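Long-range contacts in acetyl-CoA acetyltransferase (Mycobacterium smegmatis, PDB 4EGV), which probably acts as an acyltransferase and is a monomeric thiolase-like protein that carries an additional C-terminal domain on a thiolase fold: residues Val23-Phe28 with Ala391-Arg396; Leu198-Arg203 with Val256-Arg261; Ala216-Phe221 with Arg240-Leu245; Val294-His299 with Ala425-Asp430. All coordinates share one frame; numbering follows the deposited sequence.

Interaction 1: Val23-Phe28 with Ala391-Arg396; sequences VGVGQF and AVNEMR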
loop_
_atom_site.group_PDB
_atom_site.type_symbol
_atom_site.label_atom_id
_atom_site.label_comp_id
_atom_site.label_asym_id
_atom_site.label_seq_id
_atom_site.Cartn_x
_atom_site.Cartn_y
_atom_site.Cartn_z
ATOM N N VAL A 23 -14.008 -17.512 0.832
ATOM C CA VAL A 23 -14.964 -18.158 1.743
ATOM C C VAL A 23 -14.757 -17.924 3.230
ATOM O O VAL A 23 -15.728 -17.955 3.984
ATOM C CB VAL A 23 -15.218 -19.636 1.468
ATOM C CG1 VAL A 23 -15.705 -19.790 0.071
ATOM C CG2 VAL A 23 -13.992 -20.467 1.743
ATOM N N GLY A 24 -13.512 -17.656 3.635
ATOM C CA GLY A 24 -13.203 -17.439 5.025
ATOM C C GLY A 24 -12.144 -16.390 5.186
ATOM O O GLY A 24 -11.155 -16.392 4.464
ATOM N N VAL A 25 -12.349 -15.485 6.134
ATOM C CA VAL A 25 -11.359 -14.444 6.418
ATOM C C VAL A 25 -11.014 -14.469 7.915
ATOM O O VAL A 25 -11.844 -14.809 8.769
ATOM C CB VAL A 25 -11.817 -13.014 5.911
ATOM C CG1 VAL A 25 -11.953 -12.994 4.425
ATOM C CG2 VAL A 25 -13.083 -12.544 6.540
ATOM N N GLY A 26 -9.788 -14.132 8.257
ATOM C CA GLY A 26 -9.441 -14.184 9.652
ATOM C C GLY A 26 -8.550 -13.086 10.067
ATOM O O GLY A 26 -7.613 -12.797 9.397
ATOM N N GLN A 27 -8.854 -12.483 11.201
ATOM C CA GLN A 27 -7.946 -11.498 11.802
ATOM C C GLN A 27 -7.582 -11.840 13.240
ATOM O O GLN A 27 -8.340 -12.451 13.913
ATOM C CB GLN A 27 -8.573 -10.122 11.722
ATOM C CG GLN A 27 -8.432 -9.520 10.387
ATOM C CD GLN A 27 -9.172 -8.249 10.276
ATOM O OE1 GLN A 27 -10.399 -8.241 10.093
ATOM N NE2 GLN A 27 -8.445 -7.136 10.368
ATOM N N PHE A 28 -6.415 -11.449 13.693
ATOM C CA PHE A 28 -6.030 -11.650 15.065
ATOM C C PHE A 28 -5.062 -10.594 15.538
ATOM O O PHE A 28 -4.122 -10.265 14.813
ATOM C CB PHE A 28 -5.383 -13.005 15.230
ATOM C CG PHE A 28 -5.012 -13.331 16.641
ATOM C CD1 PHE A 28 -5.988 -13.688 17.548
ATOM C CD2 PHE A 28 -3.677 -13.299 17.055
ATOM C CE1 PHE A 28 -5.663 -14.024 18.858
ATOM C CE2 PHE A 28 -3.330 -13.619 18.352
ATOM C CZ PHE A 28 -4.313 -13.992 19.264
ATOM N N ALA A 391 -13.225 -5.713 3.845
ATOM C CA ALA A 391 -13.982 -5.693 2.588
ATOM C C ALA A 391 -14.910 -6.848 2.444
ATOM O O ALA A 391 -16.057 -6.650 2.142
ATOM C CB ALA A 391 -13.074 -5.646 1.397
ATOM N N VAL A 392 -14.401 -8.053 2.652
ATOM C CA VAL A 392 -15.192 -9.286 2.556
ATOM C C VAL A 392 -16.334 -9.367 3.570
ATOM O O VAL A 392 -17.387 -9.774 3.211
ATOM C CB VAL A 392 -14.287 -10.560 2.651
ATOM C CG1 VAL A 392 -15.057 -11.740 3.112
ATOM C CG2 VAL A 392 -13.614 -10.866 1.334
ATOM N N ASN A 393 -16.111 -8.970 4.813
ATOM C CA ASN A 393 -17.157 -8.861 5.838
ATOM C C ASN A 393 -18.230 -7.836 5.541
ATOM O O ASN A 393 -19.402 -8.091 5.776
ATOM C CB ASN A 393 -16.573 -8.484 7.234
ATOM C CG ASN A 393 -15.813 -9.630 7.909
ATOM O OD1 ASN A 393 -16.196 -10.792 7.817
ATOM N ND2 ASN A 393 -14.724 -9.292 8.571
ATOM N N GLU A 394 -17.802 -6.653 5.105
ATOM C CA GLU A 394 -18.674 -5.545 4.830
ATOM C C GLU A 394 -19.549 -5.881 3.632
ATOM O O GLU A 394 -20.691 -5.429 3.561
ATOM C CB GLU A 394 -17.857 -4.276 4.609
ATOM C CG GLU A 394 -18.590 -2.977 4.960
ATOM C CD GLU A 394 -18.595 -2.607 6.488
ATOM O OE1 GLU A 394 -19.367 -3.217 7.279
ATOM O OE2 GLU A 394 -17.855 -1.660 6.874
HETATM N N MSE A 395 -19.026 -6.691 2.710
HETATM C CA MSE A 395 -19.770 -7.133 1.516
HETATM C C MSE A 395 -20.795 -8.252 1.753
HETATM O O MSE A 395 -21.799 -8.333 1.045
HETATM C CB MSE A 395 -18.824 -7.463 0.350
HETATM C CG MSE A 395 -18.163 -6.248 -0.256
HETATM SE SE MSE A 395 -19.348 -4.639 -0.561
HETATM C CE MSE A 395 -19.271 -3.534 1.071
ATOM N N ARG A 396 -20.560 -9.096 2.753
ATOM C CA ARG A 396 -21.572 -10.059 3.153
ATOM C C ARG A 396 -22.781 -9.378 3.799
ATOM O O ARG A 396 -23.910 -9.812 3.634
ATOM C CB ARG A 396 -20.994 -11.094 4.100
ATOM C CG ARG A 396 -20.027 -12.034 3.484
ATOM C CD ARG A 396 -19.061 -12.511 4.528
ATOM N NE ARG A 396 -18.232 -13.621 4.081
ATOM C CZ ARG A 396 -17.309 -14.195 4.836
ATOM N NH1 ARG A 396 -17.081 -13.748 6.055
ATOM N NH2 ARG A 396 -16.606 -15.201 4.363
#
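V25 and V392 meet where a strand of the thiolase fold is covered by a helix, a worked case of a helix packing on the sheet of a layered alpha/beta fold. Strand 23-28 is part of the first strand of the core, and its axis passes 9.4 Å from that of helix 391-396, the two N-to-C directions standing 126° apart. Along the helix, V392 comes first. Its CG1 branch, placed anti to the backbone N (chi1 156°), reaches V25 CG1 at 3.6 Å and lies a little farther from V25 CG2. N393 follows on the flank of the same valine: its side chain runs past V25 in the opposite direction, and OD1 comes to 3.8 Å from V25 CG2 in plain packing. One turn after V392, the side chain of R396 runs alongside it toward the strand, so that V392 CG1 sits 3.7 Å above the centre of the guanidinium plane and is in touch with both the strand and the flat cation. The chain of R396 is extended from CG to NE and carries the group toward the start of the strand segment, where V23 and G24 form a classic beta bulge opposite L276. D56 binds R396 NH1 in a salt bridge and also accepts from V25 N, while K292 O takes the NE hydrogen, which together fix the rotation of the guanidinium. At its edge R396 NH2 lies 2.9 Å from V23 O, but the angle is too poor for a hydrogen bond.

Interaction 2: Leu198-Arg203 with Val256-Arg261; sequences LENARR and VDPYPR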
loop_
_atom_site.group_PDB
_atom_site.type_symbol
_atom_site.label_atom_id
_atom_site.label_comp_id
_atom_site.label_asym_id
_atom_site.label_seq_id
_atom_site.Cartn_x
_atom_site.Cartn_y
_atom_site.Cartn_z
ATOM N N LEU A 198 8.171 12.581 -2.765
ATOM C CA LEU A 198 7.000 12.437 -3.606
ATOM C C LEU A 198 5.923 13.376 -3.206
ATOM O O LEU A 198 5.255 13.929 -4.003
ATOM C CB LEU A 198 6.435 11.015 -3.507
ATOM C CG LEU A 198 6.836 9.902 -4.475
ATOM C CD1 LEU A 198 8.266 9.850 -4.705
ATOM C CD2 LEU A 198 6.343 8.608 -4.038
ATOM N N GLU A 199 5.748 13.491 -1.918
ATOM C CA GLU A 199 4.839 14.402 -1.319
ATOM C C GLU A 199 5.181 15.860 -1.543
ATOM O O GLU A 199 4.304 16.615 -1.706
ATOM C CB GLU A 199 4.758 14.074 0.141
ATOM C CG GLU A 199 3.507 14.472 0.790
ATOM C CD GLU A 199 2.451 13.422 0.813
ATOM O OE1 GLU A 199 1.371 13.699 0.331
ATOM O OE2 GLU A 199 2.659 12.359 1.358
ATOM N N ASN A 200 6.454 16.237 -1.594
ATOM C CA ASN A 200 6.837 17.593 -1.880
ATOM C C ASN A 200 6.808 17.876 -3.364
ATOM O O ASN A 200 6.610 18.974 -3.780
ATOM C CB ASN A 200 8.190 17.901 -1.279
ATOM C CG ASN A 200 8.118 18.224 0.144
ATOM O OD1 ASN A 200 7.176 18.764 0.597
ATOM N ND2 ASN A 200 9.118 17.886 0.856
ATOM N N ALA A 201 6.956 16.847 -4.154
ATOM C CA ALA A 201 6.754 16.944 -5.608
ATOM C C ALA A 201 5.279 17.191 -6.024
ATOM O O ALA A 201 5.019 17.864 -7.024
ATOM C CB ALA A 201 7.345 15.749 -6.315
ATOM N N ARG A 202 4.336 16.652 -5.253
ATOM C CA ARG A 202 2.916 16.840 -5.498
ATOM C C ARG A 202 2.505 18.229 -5.037
ATOM O O ARG A 202 1.628 18.871 -5.617
ATOM C CB ARG A 202 2.105 15.776 -4.762
ATOM C CG ARG A 202 0.627 15.833 -4.992
ATOM C CD ARG A 202 -0.127 14.819 -4.199
ATOM N NE ARG A 202 -1.555 15.061 -4.315
ATOM C CZ ARG A 202 -2.266 15.830 -3.489
ATOM N NH1 ARG A 202 -1.673 16.403 -2.459
ATOM N NH2 ARG A 202 -3.575 16.018 -3.693
ATOM N N ARG A 203 3.153 18.696 -3.985
ATOM C CA ARG A 203 2.925 20.051 -3.521
ATOM C C ARG A 203 3.346 21.095 -4.555
ATOM O O ARG A 203 2.669 22.114 -4.718
ATOM C CB ARG A 203 3.619 20.307 -2.191
ATOM C CG ARG A 203 3.274 21.659 -1.635
ATOM C CD ARG A 203 3.892 21.969 -0.324
ATOM N NE ARG A 203 5.338 22.122 -0.401
ATOM C CZ ARG A 203 5.973 23.223 -0.770
ATOM N NH1 ARG A 203 5.291 24.273 -1.114
ATOM N NH2 ARG A 203 7.290 23.271 -0.787
ATOM N N VAL A 256 10.562 13.797 9.245
ATOM C CA VAL A 256 11.087 13.893 7.901
ATOM C C VAL A 256 10.102 14.784 7.121
ATOM O O VAL A 256 8.906 14.587 7.220
ATOM C CB VAL A 256 11.257 12.471 7.278
ATOM C CG1 VAL A 256 11.329 12.535 5.796
ATOM C CG2 VAL A 256 12.495 11.748 7.849
ATOM N N ASP A 257 10.617 15.785 6.404
ATOM C CA ASP A 257 9.778 16.747 5.720
ATOM C C ASP A 257 8.964 16.057 4.643
ATOM O O ASP A 257 9.520 15.403 3.773
ATOM C CB ASP A 257 10.590 17.889 5.113
ATOM C CG ASP A 257 9.809 19.222 5.087
ATOM O OD1 ASP A 257 9.844 19.949 6.110
ATOM O OD2 ASP A 257 9.176 19.549 4.052
ATOM N N PRO A 258 7.644 16.269 4.643
ATOM C CA PRO A 258 6.890 17.283 5.359
ATOM C C PRO A 258 6.089 16.800 6.545
ATOM O O PRO A 258 5.194 17.529 6.994
ATOM C CB PRO A 258 5.921 17.781 4.287
ATOM C CG PRO A 258 5.645 16.597 3.476
ATOM C CD PRO A 258 6.805 15.622 3.637
ATOM N N TYR A 259 6.396 15.599 7.045
ATOM C CA TYR A 259 5.562 14.930 8.061
ATOM C C TYR A 259 5.930 15.147 9.526
ATOM O O TYR A 259 7.076 14.946 9.932
ATOM C CB TYR A 259 5.518 13.432 7.866
ATOM C CG TYR A 259 5.361 12.966 6.464
ATOM C CD1 TYR A 259 4.128 13.074 5.807
ATOM C CD2 TYR A 259 6.441 12.365 5.790
ATOM C CE1 TYR A 259 3.969 12.619 4.506
ATOM C CE2 TYR A 259 6.302 11.922 4.496
ATOM C CZ TYR A 259 5.062 12.049 3.861
ATOM O OH TYR A 259 4.928 11.581 2.593
ATOM N N PRO A 260 4.926 15.551 10.321
ATOM C CA PRO A 260 5.032 15.536 11.778
ATOM C C PRO A 260 4.869 14.131 12.300
ATOM O O PRO A 260 4.221 13.316 11.669
ATOM C CB PRO A 260 3.881 16.415 12.243
ATOM C CG PRO A 260 3.109 16.804 11.019
ATOM C CD PRO A 260 3.651 16.125 9.841
ATOM N N ARG A 261 5.473 13.862 13.448
ATOM C CA ARG A 261 5.434 12.545 14.071
ATOM C C ARG A 261 4.080 11.835 14.119
ATOM O O ARG A 261 4.053 10.672 13.865
ATOM C CB ARG A 261 6.015 12.588 15.473
ATOM C CG ARG A 261 6.629 11.283 15.893
ATOM C CD ARG A 261 6.951 11.261 17.376
ATOM N NE ARG A 261 6.231 10.195 18.050
ATOM C CZ ARG A 261 5.085 10.299 18.730
ATOM N NH1 ARG A 261 4.442 11.453 18.885
ATOM N NH2 ARG A 261 4.569 9.203 19.270
#
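The Y259 ring is met by E199 at its edge and by its own neighbour P258 on one face, where P258 CD lies 3.8 Å above the ring centre. E199 OE2 lies near the ring plane beside OH and CE1, while the carboxylate plane stands 86° to the ring. From this position Y259 OH donates to E199 OE2 across 2.7 Å, using the anti lone pair of that oxygen. E199 gets there by bending at chi2 (92°), which swings the carboxylate past the hydroxyl; its other oxygen, OE1, is bonded to Y213 OH, so two tyrosines grip the buried acid. The second flat pair is looser: the amide of N200 and the carboxylate of D257 are inclined by 35°, with N200 ND2 at 3.6 Å from D257 OD2, too long to count as a bond. The stronger partners are Y460 O for N200 ND2 and Y464 OH for D257 OD1. Between the two pairs, P258 CG rests 4.0 Å from E199 CG and 3.9 Å from N200 OD1. The peptide before P258 is cis, and with Y259 N bonded to V256 O the chain makes a type VI turn that presents the proline ring to the helix. This turn links strands 254-256 and 259-260. Helix 191-206 faces it, helix 210-230 touches Y259 through M217, F346 meets the Y259 ring, and strand 453-463 of the additional C-terminal domain flanks N200 and D257.

Interaction 3: Ala216-Phe221 with Arg240-Leu245; sequences AMAELF and RSVEEL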
loop_
_atom_site.group_PDB
_atom_site.type_symbol
_atom_site.label_atom_id
_atom_site.label_comp_id
_atom_site.label_asym_id
_atom_site.label_seq_id
_atom_site.Cartn_x
_atom_site.Cartn_y
_atom_site.Cartn_z
ATOM N N ALA A 216 -4.022 19.939 4.222
ATOM C CA ALA A 216 -4.636 18.945 3.374
ATOM C C ALA A 216 -4.373 17.536 3.905
ATOM O O ALA A 216 -5.291 16.716 3.960
ATOM C CB ALA A 216 -4.146 19.097 1.934
HETATM N N MSE A 217 -3.115 17.275 4.290
HETATM C CA MSE A 217 -2.679 16.004 4.874
HETATM C C MSE A 217 -3.376 15.660 6.187
HETATM O O MSE A 217 -3.715 14.509 6.437
HETATM C CB MSE A 217 -1.192 16.027 5.159
HETATM C CG MSE A 217 -0.304 15.906 3.986
HETATM SE SE MSE A 217 1.625 15.714 4.485
HETATM C CE MSE A 217 1.864 17.034 5.895
ATOM N N ALA A 218 -3.531 16.645 7.056
ATOM C CA ALA A 218 -4.232 16.435 8.287
ATOM C C ALA A 218 -5.721 16.193 8.044
ATOM O O ALA A 218 -6.318 15.402 8.747
ATOM C CB ALA A 218 -3.998 17.591 9.206
ATOM N N GLU A 219 -6.300 16.842 7.034
ATOM C CA GLU A 219 -7.722 16.664 6.697
ATOM C C GLU A 219 -8.054 15.359 6.008
ATOM O O GLU A 219 -9.172 14.858 6.109
ATOM C CB GLU A 219 -8.269 17.837 5.882
ATOM C CG GLU A 219 -8.698 18.992 6.772
ATOM C CD GLU A 219 -9.456 20.094 6.053
ATOM O OE1 GLU A 219 -9.036 20.523 4.949
ATOM O OE2 GLU A 219 -10.462 20.558 6.640
ATOM N N LEU A 220 -7.063 14.826 5.309
ATOM C CA LEU A 220 -7.118 13.507 4.756
ATOM C C LEU A 220 -7.065 12.443 5.860
ATOM O O LEU A 220 -7.880 11.513 5.861
ATOM C CB LEU A 220 -5.973 13.326 3.763
ATOM C CG LEU A 220 -5.898 11.974 3.077
ATOM C CD1 LEU A 220 -6.967 11.847 2.080
ATOM C CD2 LEU A 220 -4.574 11.816 2.470
ATOM N N PHE A 221 -6.136 12.604 6.802
ATOM C CA PHE A 221 -5.819 11.558 7.784
ATOM C C PHE A 221 -6.657 11.465 9.054
ATOM O O PHE A 221 -6.681 10.390 9.685
ATOM C CB PHE A 221 -4.341 11.602 8.171
ATOM C CG PHE A 221 -3.465 10.669 7.379
ATOM C CD1 PHE A 221 -3.812 10.266 6.097
ATOM C CD2 PHE A 221 -2.258 10.237 7.902
ATOM C CE1 PHE A 221 -2.991 9.425 5.380
ATOM C CE2 PHE A 221 -1.424 9.413 7.165
ATOM C CZ PHE A 221 -1.803 8.996 5.913
ATOM N N ARG A 240 -7.364 11.279 16.519
ATOM C CA ARG A 240 -6.701 12.577 16.361
ATOM C C ARG A 240 -7.555 13.532 15.527
ATOM O O ARG A 240 -8.152 13.127 14.539
ATOM C CB ARG A 240 -5.292 12.422 15.749
ATOM C CG ARG A 240 -4.375 11.322 16.374
ATOM C CD ARG A 240 -3.761 11.721 17.705
ATOM N NE ARG A 240 -2.799 10.745 18.166
ATOM C CZ ARG A 240 -2.113 10.841 19.308
ATOM N NH1 ARG A 240 -2.287 11.873 20.122
ATOM N NH2 ARG A 240 -1.241 9.895 19.639
ATOM N N SER A 241 -7.625 14.794 15.954
ATOM C CA SER A 241 -8.280 15.853 15.185
ATOM C C SER A 241 -7.312 16.467 14.164
ATOM O O SER A 241 -6.108 16.306 14.252
ATOM C CB SER A 241 -8.838 16.940 16.111
ATOM O OG SER A 241 -7.797 17.693 16.714
ATOM N N VAL A 242 -7.867 17.180 13.197
ATOM C CA VAL A 242 -7.113 17.882 12.172
ATOM C C VAL A 242 -6.083 18.823 12.782
ATOM O O VAL A 242 -4.942 18.833 12.366
ATOM C CB VAL A 242 -8.083 18.667 11.251
ATOM C CG1 VAL A 242 -7.344 19.573 10.305
ATOM C CG2 VAL A 242 -9.027 17.710 10.463
ATOM N N GLU A 243 -6.499 19.603 13.777
ATOM C CA GLU A 243 -5.665 20.595 14.471
ATOM C C GLU A 243 -4.499 19.914 15.193
ATOM O O GLU A 243 -3.359 20.370 15.110
ATOM C CB GLU A 243 -6.546 21.388 15.460
ATOM C CG GLU A 243 -6.015 22.764 15.958
ATOM C CD GLU A 243 -6.209 23.929 14.930
ATOM O OE1 GLU A 243 -5.467 23.964 13.921
ATOM O OE2 GLU A 243 -7.079 24.824 15.140
ATOM N N GLU A 244 -4.801 18.820 15.888
ATOM C CA GLU A 244 -3.823 18.019 16.608
ATOM C C GLU A 244 -2.726 17.479 15.683
ATOM O O GLU A 244 -1.563 17.540 16.030
ATOM C CB GLU A 244 -4.546 16.889 17.323
ATOM C CG GLU A 244 -3.773 16.113 18.388
ATOM C CD GLU A 244 -4.651 15.018 19.049
ATOM O OE1 GLU A 244 -5.876 14.969 18.777
ATOM O OE2 GLU A 244 -4.126 14.207 19.840
ATOM N N LEU A 245 -3.099 16.976 14.507
ATOM C CA LEU A 245 -2.153 16.448 13.500
ATOM C C LEU A 245 -1.252 17.506 12.852
ATOM O O LEU A 245 -0.088 17.248 12.539
ATOM C CB LEU A 245 -2.886 15.682 12.382
ATOM C CG LEU A 245 -3.476 14.292 12.647
ATOM C CD1 LEU A 245 -4.358 13.804 11.532
ATOM C CD2 LEU A 245 -2.381 13.303 12.896
#
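A218 presents its methyl group to the shallow hollow between V242 and L245, one helical turn apart, and illustrates how a small residue lets two helices approach closely: the CA atoms of A218 and V242 are only 5.0 Å apart. A218 CB lies 3.9 Å from L245 CB and 4.0 Å from V242 CG1, with the carbonyl oxygen of V242 at the floor. The bumps of the short helix answer in turn. V242 sets both branches against E219, CG1 coming to 3.8 Å from E219 CG, and CG2 also approaches A218 O; the aliphatic part of E219 thus walls in V242 on the outer, exposed side. L245 CD1 fills the groove on the other side of the methyl, resting 3.8 Å from A218 O and 4.0 Å from F221 CB, while the phenyl ring of F221 turns away toward F224 and P347. The short helix is secured at its start by a capping box of S241 and E244, both bonds weak, and E244 OE2 receives R240 NH1 in a salt bridge of 3.0 Å. Helix 242-246 lies against one side of helix 210-230, where V242 also touches L215 and A222. Helix 348-357 packs on A216, M217 and L220 of the longer helix through F351 and V350, and the loop residue M263 meets both M217 and L245.

Interaction 4: Val294-His299 with Ala425-Asp430; sequences VYLRGH and ADWVAD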
loop_
_atom_site.group_PDB
_atom_site.type_symbol
_atom_site.label_atom_id
_atom_site.label_comp_id
_atom_site.label_asym_id
_atom_site.label_seq_id
_atom_site.Cartn_x
_atom_site.Cartn_y
_atom_site.Cartn_z
ATOM N N VAL A 294 -17.807 -14.584 -1.503
ATOM C CA VAL A 294 -17.498 -13.294 -2.095
ATOM C C VAL A 294 -16.621 -13.488 -3.350
ATOM O O VAL A 294 -15.645 -14.216 -3.351
ATOM C CB VAL A 294 -16.829 -12.395 -1.051
ATOM C CG1 VAL A 294 -16.580 -11.062 -1.580
ATOM C CG2 VAL A 294 -17.709 -12.301 0.155
ATOM N N TYR A 295 -16.993 -12.822 -4.429
ATOM C CA TYR A 295 -16.251 -12.864 -5.701
ATOM C C TYR A 295 -15.225 -11.745 -5.831
ATOM O O TYR A 295 -15.422 -10.639 -5.407
ATOM C CB TYR A 295 -17.228 -12.830 -6.890
ATOM C CG TYR A 295 -18.232 -13.932 -6.831
ATOM C CD1 TYR A 295 -18.073 -15.046 -7.619
ATOM C CD2 TYR A 295 -19.311 -13.883 -5.948
ATOM C CE1 TYR A 295 -18.960 -16.094 -7.574
ATOM C CE2 TYR A 295 -20.188 -14.918 -5.875
ATOM C CZ TYR A 295 -20.016 -16.041 -6.709
ATOM O OH TYR A 295 -20.891 -17.117 -6.676
ATOM N N LEU A 296 -14.095 -12.072 -6.404
ATOM C CA LEU A 296 -13.147 -11.065 -6.769
ATOM C C LEU A 296 -13.519 -10.598 -8.189
ATOM O O LEU A 296 -13.096 -11.152 -9.183
ATOM C CB LEU A 296 -11.729 -11.620 -6.646
ATOM C CG LEU A 296 -10.573 -10.719 -7.071
ATOM C CD1 LEU A 296 -10.623 -9.353 -6.446
ATOM C CD2 LEU A 296 -9.271 -11.417 -6.760
ATOM N N ARG A 297 -14.341 -9.576 -8.255
ATOM C CA ARG A 297 -14.902 -9.140 -9.501
ATOM C C ARG A 297 -13.936 -8.363 -10.364
ATOM O O ARG A 297 -13.861 -8.599 -11.543
ATOM C CB ARG A 297 -16.202 -8.375 -9.286
ATOM C CG ARG A 297 -17.353 -9.264 -8.839
ATOM C CD ARG A 297 -17.931 -10.111 -9.992
ATOM N NE ARG A 297 -18.501 -9.318 -11.087
ATOM C CZ ARG A 297 -19.752 -8.852 -11.126
ATOM N NH1 ARG A 297 -20.609 -9.084 -10.152
ATOM N NH2 ARG A 297 -20.157 -8.133 -12.153
ATOM N N GLY A 298 -13.172 -7.465 -9.772
ATOM C CA GLY A 298 -12.157 -6.763 -10.526
ATOM C C GLY A 298 -10.788 -6.858 -9.930
ATOM O O GLY A 298 -10.618 -7.084 -8.747
ATOM N N HIS A 299 -9.796 -6.676 -10.777
ATOM C CA HIS A 299 -8.427 -6.766 -10.335
ATOM C C HIS A 299 -7.519 -6.138 -11.354
ATOM O O HIS A 299 -7.871 -6.102 -12.505
ATOM C CB HIS A 299 -8.052 -8.222 -10.115
ATOM C CG HIS A 299 -8.725 -9.170 -11.062
ATOM N ND1 HIS A 299 -8.153 -9.579 -12.247
ATOM C CD2 HIS A 299 -9.923 -9.794 -10.991
ATOM C CE1 HIS A 299 -8.975 -10.408 -12.861
ATOM N NE2 HIS A 299 -10.061 -10.543 -12.127
ATOM N N ALA A 425 -20.127 -13.868 -10.712
ATOM C CA ALA A 425 -19.770 -13.810 -12.109
ATOM C C ALA A 425 -18.626 -14.693 -12.397
ATOM O O ALA A 425 -17.981 -15.158 -11.511
ATOM C CB ALA A 425 -19.441 -12.451 -12.516
ATOM N N ASP A 426 -18.367 -14.883 -13.671
ATOM C CA ASP A 426 -17.239 -15.634 -14.132
ATOM C C ASP A 426 -16.028 -14.790 -13.989
ATOM O O ASP A 426 -16.083 -13.629 -14.162
ATOM C CB ASP A 426 -17.408 -15.923 -15.606
ATOM C CG ASP A 426 -18.155 -17.183 -15.879
ATOM O OD1 ASP A 426 -18.907 -17.621 -15.031
ATOM O OD2 ASP A 426 -17.987 -17.732 -16.968
ATOM N N TRP A 427 -14.909 -15.399 -13.715
ATOM C CA TRP A 427 -13.655 -14.707 -13.689
ATOM C C TRP A 427 -13.396 -14.119 -15.041
ATOM O O TRP A 427 -13.479 -14.802 -16.018
ATOM C CB TRP A 427 -12.564 -15.701 -13.332
ATOM C CG TRP A 427 -11.211 -15.175 -13.241
ATOM C CD1 TRP A 427 -10.284 -15.213 -14.182
ATOM C CD2 TRP A 427 -10.616 -14.556 -12.115
ATOM N NE1 TRP A 427 -9.143 -14.642 -13.745
ATOM C CE2 TRP A 427 -9.327 -14.230 -12.465
ATOM C CE3 TRP A 427 -11.060 -14.235 -10.847
ATOM C CZ2 TRP A 427 -8.485 -13.613 -11.616
ATOM C CZ3 TRP A 427 -10.219 -13.625 -10.019
ATOM C CH2 TRP A 427 -8.954 -13.311 -10.392
ATOM N N VAL A 428 -13.093 -12.836 -15.067
ATOM C CA VAL A 428 -12.682 -12.093 -16.237
ATOM C C VAL A 428 -11.163 -11.844 -16.152
ATOM O O VAL A 428 -10.694 -11.205 -15.211
ATOM C CB VAL A 428 -13.436 -10.722 -16.318
ATOM C CG1 VAL A 428 -13.014 -9.907 -17.567
ATOM C CG2 VAL A 428 -14.949 -10.900 -16.245
ATOM N N ALA A 429 -10.395 -12.346 -17.121
ATOM C CA ALA A 429 -8.955 -12.048 -17.198
ATOM C C ALA A 429 -8.712 -10.534 -17.394
ATOM O O ALA A 429 -9.357 -9.896 -18.216
ATOM C CB ALA A 429 -8.251 -12.888 -18.299
ATOM N N ASP A 430 -7.792 -9.968 -16.619
ATOM C CA ASP A 430 -7.413 -8.565 -16.763
ATOM C C ASP A 430 -6.274 -8.304 -17.786
ATOM O O ASP A 430 -5.492 -9.175 -18.149
ATOM C CB ASP A 430 -7.166 -7.875 -15.384
ATOM C CG ASP A 430 -5.841 -8.286 -14.709
ATOM O OD1 ASP A 430 -4.770 -8.054 -15.295
ATOM O OD2 ASP A 430 -5.874 -8.805 -13.568
#
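H299 is held by W427 over one face and by D430 at its edge, showing how a loop without regular structure can be pinned to a strand with one imidazole at the centre of the contact. The imidazole and the six-membered ring of the indole form an offset stack, centroids 4.1 Å apart and planes at 12°, with W427 CH2 over the rim of the imidazole close to NE2. In the imidazole plane, ND1 donates to D430 OD2 at 2.7 Å in a nearly straight bond (166°), which uses the anti lone pair of that oxygen. V428 O also lies near the ring's edge, beside CE1 and NE2, without a hydrogen bond to NE2. Farther back along the strand, L296 CD2 runs beside the tryptophan and meets W427 CZ3 at 4.0 Å. A425 is the remaining point of attachment: its CB sits 3.6 Å above the guanidinium plane of R297, toward the rim, and its N lies over one face of the Y295 ring. R297 reaches the methyl because its chain is bent at chi2 and chi3, and E423 O holds its NH1. In the next shell S432 OG binds D430 OD1, and V329 of helix 317-330 touches both H299 and D430, while T123 of helix 117-130 touches L296 and H299, and A130 touches W427. The strand itself carries a classic beta bulge, R297 and G298 both facing I419. Together these features set a His-carboxylate hydrogen bond beside an offset His-Trp stack, joining a core strand of the thiolase fold to the loop that follows strand 414-421.

How the interactions relate
From the N terminus, 23-28 opens the longest loop, closed only at 391-396 by interaction 1. Inside it, 198-203 opens interaction 2 and 216-221 opens interaction 3; 240-245 closes the latter before 256-261 closes the former, so 3 nests within 2 and both within 1. Those two touch, M217 packing on P258 and Y259, and lie in the insertion between strands 136-143 and 271-279, a position consistent with that of the loop domain of thiolases. Segment 294-299, on strand 294-303, then opens interaction 4, which crosses interaction 1 by closing later, at 425-430. Interactions 1 and 4 share the core sheet through neighbouring strands 20-29 and 294-303, with V294 packing against V392 and R396.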